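Local coordinates for lysyl oxidase (Pichia pastoris, PDB 1W7C), which is a copper- and topaquinone-dependent amine oxidase that oxidises primary amines, probably including the side-chain amino groups of peptidyl lysine, to aldehydes, at residues L498-M512 / G551-T563. Sequence-based numbering, arbitrary orientation. Where two conformers were deposited one is given.
Unlike the reference sequence in segment 498-512: Gln509 (reference Lys). With CA (calcium ion), chain D.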
ATOM      1  N   LEU A 498      -5.370  21.380  -2.313  1.00 14.16           N
ATOM      2  CA  LEU A 498      -6.463  21.179  -1.363  1.00 13.39           C
ATOM      3  C   LEU A 498      -6.985  22.559  -0.982  1.00 13.46           C
ATOM      4  O   LEU A 498      -6.182  23.444  -0.678  1.00 12.86           O
ATOM      5  CB  LEU A 498      -5.953  20.428  -0.099  1.00 14.21           C
ATOM      6  CG  LEU A 498      -5.935  18.902  -0.255  1.00 14.48           C
ATOM      7  CD1 LEU A 498      -4.837  18.303   0.648  1.00 16.10           C
ATOM      8  CD2 LEU A 498      -7.272  18.308   0.078  1.00 14.56           C
ATOM      9  N   ASP A 499      -8.297  22.686  -0.892  1.00 13.70           N
ATOM     10  CA  ASP A 499      -8.974  23.884  -0.404  1.00 13.91           C
ATOM     11  C   ASP A 499     -10.035  23.349   0.587  1.00 14.43           C
ATOM     12  O   ASP A 499     -11.193  23.095   0.212  1.00 15.65           O
ATOM     13  CB  ASP A 499      -9.694  24.641  -1.531  1.00 13.83           C
ATOM     14  CG  ASP A 499      -8.792  25.468  -2.412  1.00 14.09           C
ATOM     15  OD1 ASP A 499      -7.588  25.669  -2.130  1.00 15.07           O
ATOM     16  OD2 ASP A 499      -9.325  25.963  -3.469  1.00 15.39           O
ATOM     17  N   VAL A 500      -9.611  23.058   1.798  1.00 14.21           N
ATOM     18  CA  VAL A 500     -10.484  22.400   2.755  1.00 14.12           C
ATOM     19  C   VAL A 500     -11.366  23.413   3.462  1.00 15.22           C
ATOM     20  O   VAL A 500     -10.879  24.268   4.188  1.00 16.49           O
ATOM     21  CB  VAL A 500      -9.660  21.592   3.790  1.00 15.36           C
ATOM     22  CG1 VAL A 500     -10.594  20.845   4.699  1.00 16.46           C
ATOM     23  CG2 VAL A 500      -8.737  20.643   3.071  1.00 16.07           C
ATOM     24  N   GLY A 501     -12.662  23.326   3.226  1.00 16.06           N
ATOM     25  CA  GLY A 501     -13.571  24.293   3.810  0.60 16.23           C
ATOM     26  C   GLY A 501     -13.181  25.700   3.427  0.60 22.49           C
ATOM     27  O   GLY A 501     -13.015  26.560   4.317  0.60 20.73           O
ATOM     28  N   GLY A 502     -12.998  25.882   2.110  0.60 19.61           N
ATOM     29  CA  GLY A 502     -12.589  27.125   1.477  1.00 19.30           C
ATOM     30  C   GLY A 502     -11.110  27.195   1.155  1.00 18.28           C
ATOM     31  O   GLY A 502     -10.360  26.254   1.432  1.00 16.23           O
ATOM     32  N   THR A 503     -10.679  28.279   0.529  1.00 16.89           N
ATOM     33  CA  THR A 503      -9.260  28.430   0.235  1.00 16.10           C
ATOM     34  C   THR A 503      -8.384  28.697   1.433  1.00 14.26           C
ATOM     35  O   THR A 503      -7.200  28.290   1.471  1.00 16.11           O
ATOM     36  CB  THR A 503      -9.009  29.546  -0.806  1.00 17.77           C
ATOM     37  OG1 THR A 503      -9.547  30.802  -0.331  1.00 20.24           O
ATOM     38  CG2 THR A 503      -9.617  29.244  -2.154  1.00 19.84           C
ATOM     39  N   LYS A 504      -8.894  29.451   2.402  1.00 16.24           N
ATOM     40  CA  LYS A 504      -8.071  29.915   3.510  1.00 16.27           C
ATOM     41  C   LYS A 504      -7.885  28.753   4.483  1.00 15.20           C
ATOM     42  O   LYS A 504      -8.851  28.332   5.146  1.00 16.22           O
ATOM     43  CB  LYS A 504      -8.698  31.135   4.227  1.00 17.79           C
ATOM     44  CG  LYS A 504      -7.806  31.743   5.252  1.00 23.02           C
ATOM     45  CD  LYS A 504      -8.449  32.899   6.062  1.00 33.18           C
ATOM     46  CE  LYS A 504      -7.476  33.510   7.087  1.00 47.82           C
ATOM     47  NZ  LYS A 504      -8.098  34.663   7.793  1.00 54.44           N
ATOM     48  N   ASN A 505      -6.649  28.255   4.555  1.00 15.33           N
ATOM     49  CA  ASN A 505      -6.336  27.035   5.260  1.00 15.22           C
ATOM     50  C   ASN A 505      -5.110  27.220   6.159  1.00 14.82           C
ATOM     51  O   ASN A 505      -4.460  28.264   6.172  1.00 16.45           O
ATOM     52  CB  ASN A 505      -6.052  25.877   4.255  1.00 14.79           C
ATOM     53  CG  ASN A 505      -7.264  25.365   3.470  1.00 14.52           C
ATOM     54  OD1 ASN A 505      -7.068  24.510   2.599  1.00 14.89           O
ATOM     55  ND2 ASN A 505      -8.495  25.813   3.778  1.00 15.53           N
ATOM     56  N   ARG A 506      -4.845  26.180   6.963  1.00 15.01           N
ATOM     57  CA  ARG A 506      -3.634  26.063   7.777  1.00 14.34           C
ATOM     58  C   ARG A 506      -3.140  24.648   7.568  1.00 16.84           C
ATOM     59  O   ARG A 506      -3.928  23.758   7.278  1.00 24.08           O
ATOM     60  CB  ARG A 506      -3.975  26.225   9.239  1.00 21.04           C
ATOM     61  CG  ARG A 506      -4.225  27.542   9.673  1.00 22.07           C
ATOM     62  CD  ARG A 506      -4.027  27.700  11.219  1.00 28.51           C
ATOM     63  NE  ARG A 506      -4.468  29.020  11.543  1.00 28.55           N
ATOM     64  CZ  ARG A 506      -5.735  29.393  11.599  1.00 37.41           C
ATOM     65  NH1 ARG A 506      -6.692  28.515  11.577  1.00 25.75           N
ATOM     66  NH2 ARG A 506      -6.003  30.667  11.845  1.00 44.84           N
ATOM     67  N   ALA A 507      -1.847  24.442   7.619  1.00 15.54           N
ATOM     68  CA  ALA A 507      -1.277  23.115   7.592  1.00 16.57           C
ATOM     69  C   ALA A 507      -0.744  22.817   8.981  1.00 15.19           C
ATOM     70  O   ALA A 507      -0.092  23.638   9.594  1.00 17.33           O
ATOM     71  CB  ALA A 507      -0.146  23.040   6.586  1.00 17.56           C
ATOM     72  N   SER A 508      -1.038  21.616   9.471  1.00 15.30           N
ATOM     73  CA  SER A 508      -0.646  21.232  10.812  1.00 16.53           C
ATOM     74  C   SER A 508      -0.192  19.810  10.851  1.00 16.19           C
ATOM     75  O   SER A 508      -0.402  19.037   9.923  1.00 14.82           O
ATOM     76  CB  SER A 508      -1.807  21.397  11.782  0.70 18.76           C
ATOM     77  OG  SER A 508      -2.822  20.425  11.515  0.70 13.29           O
ATOM     78  N   GLN A 509       0.501  19.456  11.915  1.00 14.95           N
ATOM     79  CA  GLN A 509       0.820  18.065  12.173  1.00 16.72           C
ATOM     80  C   GLN A 509       0.487  17.729  13.618  1.00 15.12           C
ATOM     81  O   GLN A 509       0.739  18.537  14.522  1.00 18.43           O
ATOM     82  CB  GLN A 509       2.309  17.810  11.924  1.00 16.94           C
ATOM     83  CG  GLN A 509       3.243  18.579  12.746  1.00 24.61           C
ATOM     84  CD  GLN A 509       4.667  18.289  12.417  1.00 29.02           C
ATOM     85  OE1 GLN A 509       4.976  17.336  11.671  1.00 42.66           O
ATOM     86  NE2 GLN A 509       5.569  19.120  12.962  1.00 27.81           N
ATOM     87  N   TYR A 510      -0.088  16.556  13.818  1.00 15.60           N
ATOM     88  CA  TYR A 510      -0.157  15.965  15.151  1.00 15.66           C
ATOM     89  C   TYR A 510       1.073  15.089  15.341  1.00 14.00           C
ATOM     90  O   TYR A 510       1.175  14.035  14.692  1.00 17.63           O
ATOM     91  CB  TYR A 510      -1.437  15.154  15.342  1.00 15.69           C
ATOM     92  CG  TYR A 510      -2.662  16.021  15.587  1.00 16.54           C
ATOM     93  CD1 TYR A 510      -3.387  16.548  14.550  1.00 24.44           C
ATOM     94  CD2 TYR A 510      -3.041  16.366  16.865  1.00 18.93           C
ATOM     95  CE1 TYR A 510      -4.484  17.347  14.772  1.00 23.12           C
ATOM     96  CE2 TYR A 510      -4.125  17.186  17.092  1.00 18.68           C
ATOM     97  CZ  TYR A 510      -4.849  17.671  16.040  1.00 18.51           C
ATOM     98  OH  TYR A 510      -5.942  18.492  16.251  1.00 19.87           O
ATOM     99  N   VAL A 511       1.998  15.537  16.174  1.00 15.05           N
ATOM    100  CA  VAL A 511       3.243  14.849  16.454  1.00 15.55           C
ATOM    101  C   VAL A 511       2.962  13.865  17.583  1.00 15.51           C
ATOM    102  O   VAL A 511       2.313  14.210  18.572  1.00 18.61           O
ATOM    103  CB  VAL A 511       4.361  15.859  16.873  1.00 18.25           C
ATOM    104  CG1 VAL A 511       5.649  15.179  17.298  1.00 20.76           C
ATOM    105  CG2 VAL A 511       4.578  16.854  15.757  1.00 20.61           C
ATOM    106  N   MET A 512       3.489  12.650  17.450  1.00 14.86           N
ATOM    107  CA  MET A 512       3.303  11.585  18.432  1.00 14.70           C
ATOM    108  C   MET A 512       4.614  11.282  19.082  1.00 15.25           C
ATOM    109  O   MET A 512       5.602  11.082  18.406  1.00 16.77           O
ATOM    110  CB  MET A 512       2.799  10.338  17.710  1.00 15.10           C
ATOM    111  CG  MET A 512       1.478  10.505  16.978  1.00 15.52           C
ATOM    112  SD  MET A 512       1.157   9.117  15.904  1.00 17.61           S
ATOM    113  CE  MET A 512      -0.432   9.611  15.266  1.00 20.60           C
ATOM    114  N   GLY A 551       6.513   6.633  11.547  1.00 13.26           N
ATOM    115  CA  GLY A 551       5.170   7.086  11.267  1.00 13.65           C
ATOM    116  C   GLY A 551       4.552   7.936  12.369  1.00 13.40           C
ATOM    117  O   GLY A 551       3.326   8.043  12.438  1.00 13.46           O
ATOM    118  N   GLN A 552       5.351   8.573  13.189  1.00 13.71           N
ATOM    119  CA  GLN A 552       4.878   9.246  14.408  1.00 13.70           C
ATOM    120  C   GLN A 552       4.385  10.663  14.148  1.00 14.55           C
ATOM    121  O   GLN A 552       4.758  11.628  14.845  1.00 15.80           O
ATOM    122  CB  GLN A 552       5.950   9.214  15.490  1.00 14.23           C
ATOM    123  CG  GLN A 552       6.041   7.798  16.087  1.00 15.91           C
ATOM    124  CD  GLN A 552       7.007   7.629  17.242  1.00 16.08           C
ATOM    125  OE1 GLN A 552       7.544   6.524  17.390  1.00 16.30           O
ATOM    126  NE2 GLN A 552       7.187   8.663  18.100  1.00 17.18           N
ATOM    127  N   GLY A 553       3.473  10.802  13.200  1.00 14.55           N
ATOM    128  CA  GLY A 553       2.831  12.080  12.974  1.00 15.51           C
ATOM    129  C   GLY A 553       1.729  11.924  11.939  1.00 14.46           C
ATOM    130  O   GLY A 553       1.736  10.969  11.149  1.00 15.37           O
ATOM    131  N   ILE A 554       0.788  12.856  11.985  1.00 15.00           N
ATOM    132  CA  ILE A 554      -0.330  12.979  11.018  1.00 15.09           C
ATOM    133  C   ILE A 554      -0.302  14.388  10.459  1.00 14.33           C
ATOM    134  O   ILE A 554      -0.327  15.350  11.222  1.00 17.13           O
ATOM    135  CB  ILE A 554      -1.705  12.714  11.727  1.00 15.53           C
ATOM    136  CG1 ILE A 554      -1.791  11.239  12.165  1.00 17.96           C
ATOM    137  CG2 ILE A 554      -2.900  13.145  10.861  1.00 17.20           C
ATOM    138  CD1 ILE A 554      -2.983  10.933  13.084  1.00 22.67           C
ATOM    139  N   LEU A 555      -0.259  14.494   9.134  1.00 12.81           N
ATOM    140  CA  LEU A 555      -0.199  15.790   8.422  1.00 12.71           C
ATOM    141  C   LEU A 555      -1.591  16.167   7.915  1.00 11.63           C
ATOM    142  O   LEU A 555      -2.249  15.407   7.201  1.00 12.89           O
ATOM    143  CB  LEU A 555       0.736  15.728   7.222  1.00 15.02           C
ATOM    144  CG  LEU A 555       0.856  17.000   6.373  1.00 18.11           C
ATOM    145  CD1 LEU A 555       1.446  18.111   7.128  1.00 21.56           C
ATOM    146  CD2 LEU A 555       1.672  16.710   5.115  1.00 21.45           C
ATOM    147  N   LEU A 556      -2.011  17.379   8.260  1.00 13.59           N
ATOM    148  CA  LEU A 556      -3.318  17.893   7.924  1.00 13.15           C
ATOM    149  C   LEU A 556      -3.255  19.185   7.125  1.00 13.75           C
ATOM    150  O   LEU A 556      -2.433  20.060   7.417  1.00 13.96           O
ATOM    151  CB  LEU A 556      -4.166  18.162   9.182  1.00 13.25           C
ATOM    152  CG  LEU A 556      -4.406  17.034  10.171  1.00 14.55           C
ATOM    153  CD1 LEU A 556      -5.193  17.528  11.362  1.00 16.68           C
ATOM    154  CD2 LEU A 556      -5.052  15.828   9.496  1.00 14.88           C
ATOM    155  N   ILE A 557      -4.206  19.334   6.204  1.00 13.96           N
ATOM    156  CA  ILE A 557      -4.629  20.617   5.722  1.00 13.37           C
ATOM    157  C   ILE A 557      -5.986  20.913   6.348  1.00 13.17           C
ATOM    158  O   ILE A 557      -6.951  20.198   6.125  1.00 14.38           O
ATOM    159  CB  ILE A 557      -4.693  20.675   4.202  1.00 13.88           C
ATOM    160  CG1 ILE A 557      -3.346  20.270   3.563  1.00 15.07           C
ATOM    161  CG2 ILE A 557      -5.164  22.063   3.735  1.00 14.75           C
ATOM    162  CD1 ILE A 557      -2.152  21.086   3.912  1.00 15.52           C
ATOM    163  N   GLU A 558      -6.018  21.969   7.161  1.00 13.98           N
ATOM    164  CA  GLU A 558      -7.206  22.375   7.915  1.00 14.52           C
ATOM    165  C   GLU A 558      -7.838  23.624   7.311  1.00 13.66           C
ATOM    166  O   GLU A 558      -7.149  24.508   6.810  1.00 15.72           O
ATOM    167  CB  GLU A 558      -6.798  22.775   9.357  1.00 15.32           C
ATOM    168  CG  GLU A 558      -6.143  21.682  10.180  1.00 15.56           C
ATOM    169  CD  GLU A 558      -5.786  22.154  11.574  1.00 15.23           C
ATOM    170  OE1 GLU A 558      -5.966  23.375  11.908  1.00 17.94           O
ATOM    171  OE2 GLU A 558      -5.253  21.322  12.386  1.00 16.72           O
ATOM    172  N   SER A 559      -9.156  23.708   7.392  1.00 14.93           N
ATOM    173  CA  SER A 559      -9.815  24.998   7.205  1.00 16.02           C
ATOM    174  C   SER A 559      -9.288  25.969   8.266  1.00 15.98           C
ATOM    175  O   SER A 559      -9.178  25.601   9.425  1.00 16.12           O
ATOM    176  CB  SER A 559     -11.294  24.846   7.390  1.00 15.58           C
ATOM    177  OG  SER A 559     -11.934  26.104   7.191  1.00 17.32           O
ATOM    178  N   ALA A 560      -9.053  27.225   7.891  1.00 16.41           N
ATOM    179  CA  ALA A 560      -8.617  28.221   8.861  1.00 17.93           C
ATOM    180  C   ALA A 560      -9.722  28.572   9.848  1.00 19.13           C
ATOM    181  O   ALA A 560      -9.430  28.848  11.017  1.00 22.59           O
ATOM    182  CB  ALA A 560      -8.087  29.474   8.188  1.00 18.14           C
ATOM    183  N   GLU A 561     -10.966  28.567   9.375  1.00 20.74           N
ATOM    184  CA  GLU A 561     -12.088  29.064  10.153  1.00 27.93           C
ATOM    185  C   GLU A 561     -13.202  28.050  10.430  1.00 23.36           C
ATOM    186  O   GLU A 561     -13.880  28.166  11.455  1.00 27.00           O
ATOM    187  CB  GLU A 561     -12.704  30.311   9.469  1.00 36.85           C
ATOM    188  CG  GLU A 561     -11.712  31.364   8.930  1.00 48.14           C
ATOM    189  CD  GLU A 561     -11.108  32.243  10.001  1.00 79.41           C
ATOM    190  OE1 GLU A 561     -11.589  32.214  11.154  1.00 88.58           O
ATOM    191  OE2 GLU A 561     -10.137  32.965   9.679  1.00 73.42           O
ATOM    192  N   GLU A 562     -13.422  27.090   9.520  1.00 19.11           N
ATOM    193  CA  GLU A 562     -14.582  26.194   9.629  1.00 19.41           C
ATOM    194  C   GLU A 562     -14.226  25.022  10.555  1.00 17.94           C
ATOM    195  O   GLU A 562     -13.129  24.451  10.465  1.00 18.08           O
ATOM    196  CB  GLU A 562     -15.015  25.624   8.249  1.00 20.57           C
ATOM    197  CG  GLU A 562     -15.444  26.663   7.213  1.00 22.69           C
ATOM    198  CD  GLU A 562     -16.234  26.096   6.045  1.00 33.28           C
ATOM    199  OE1 GLU A 562     -16.656  26.899   5.185  1.00 57.03           O
ATOM    200  OE2 GLU A 562     -16.471  24.883   6.014  1.00 27.87           O
ATOM    201  N   THR A 563     -15.150  24.677  11.444  1.00 20.33           N
ATOM    202  CA  THR A 563     -14.998  23.530  12.333  1.00 18.37           C
ATOM    203  C   THR A 563     -16.172  22.597  12.187  1.00 19.30           C
ATOM    204  O   THR A 563     -17.224  23.001  11.688  1.00 21.63           O
ATOM    205  CB  THR A 563     -14.893  23.993  13.803  1.00 19.99           C
ATOM    206  OG1 THR A 563     -16.082  24.712  14.173  1.00 26.51           O
ATOM    207  CG2 THR A 563     -13.738  24.963  14.028  1.00 23.30           C
TER
HETATM  208 CA    CA D 802      -5.388  25.449  -1.602  1.00 13.64          CA
HETATM  209  O   HOH W   1      -5.889  26.084   0.682  1.00 13.86           O
HETATM  210  O   HOH W   2     -11.398  29.355   6.601  1.00 29.12           O
HETATM  211  O   HOH W   3      -7.198  25.696  11.439  1.00 19.62           O
HETATM  212  O   HOH W   4      -8.627  31.876  11.648  1.00 54.52           O
HETATM  213  O   HOH W   5      -6.964  19.978  14.115  1.00 19.26           O
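Arg506, Ser508 and Tyr510 pair through both backbone N and O with Glu558, Leu556 and Ile554, making strands 504-512 and 553-559 antiparallel neighbours at 151° in the enzyme domain. At one end Gln552 NE2 adds a side-chain bond to Met512 O, 2.9 Å, reaching it from above the carbonyl plane.

In the conformer given, Ser508 OG donates to Glu558 OE2 at 2.7 Å, coming down on the carboxylate from above its plane. The serine hydroxyl sits between its backbone N and carbonyl carbon (chi1 69°), on the side of the glutamate. A water joins Glu558 OE2 to Tyr510 OH, and Arg534 forms a salt bridge with Glu558 OE1. Leu556 CD1 meets the Tyr510 ring at its edge, 3.5 Å from Tyr510 CE1. Further along, Met512 CE packs on Ile554 CD1; Phe487 and Leu655 of the second subunit pack on Met512 and Ile554.

At the corner, Arg506 NH1 donates in plane to a lone pair of Ala560 O at 2.8 Å, and Asp640 pairs with Arg506 NE. Lys504 NZ reaches Glu561 OE2 in a long salt bridge, 3.3 Å.

On the other face Ile557 packs against Leu498, Val500 and Ala507. Ile557 CG2 lies 3.3 Å from Asn505 OD1, which accepts from Val500 N and, weakly, from a calcium-bound water. Asn505 ND2 donates to Lys504 O at 2.9 Å, opposite the face Ala560 N uses. With an alanine in place of Asn505, Val500 N and Lys504 O would probably lose a partner, leaving the turn after Val500 less firmly held.

Leu498 O, Asp499 OD1 and that water are calcium ligands; through Val500 N and the water, Asn505 is second-shell to the metal.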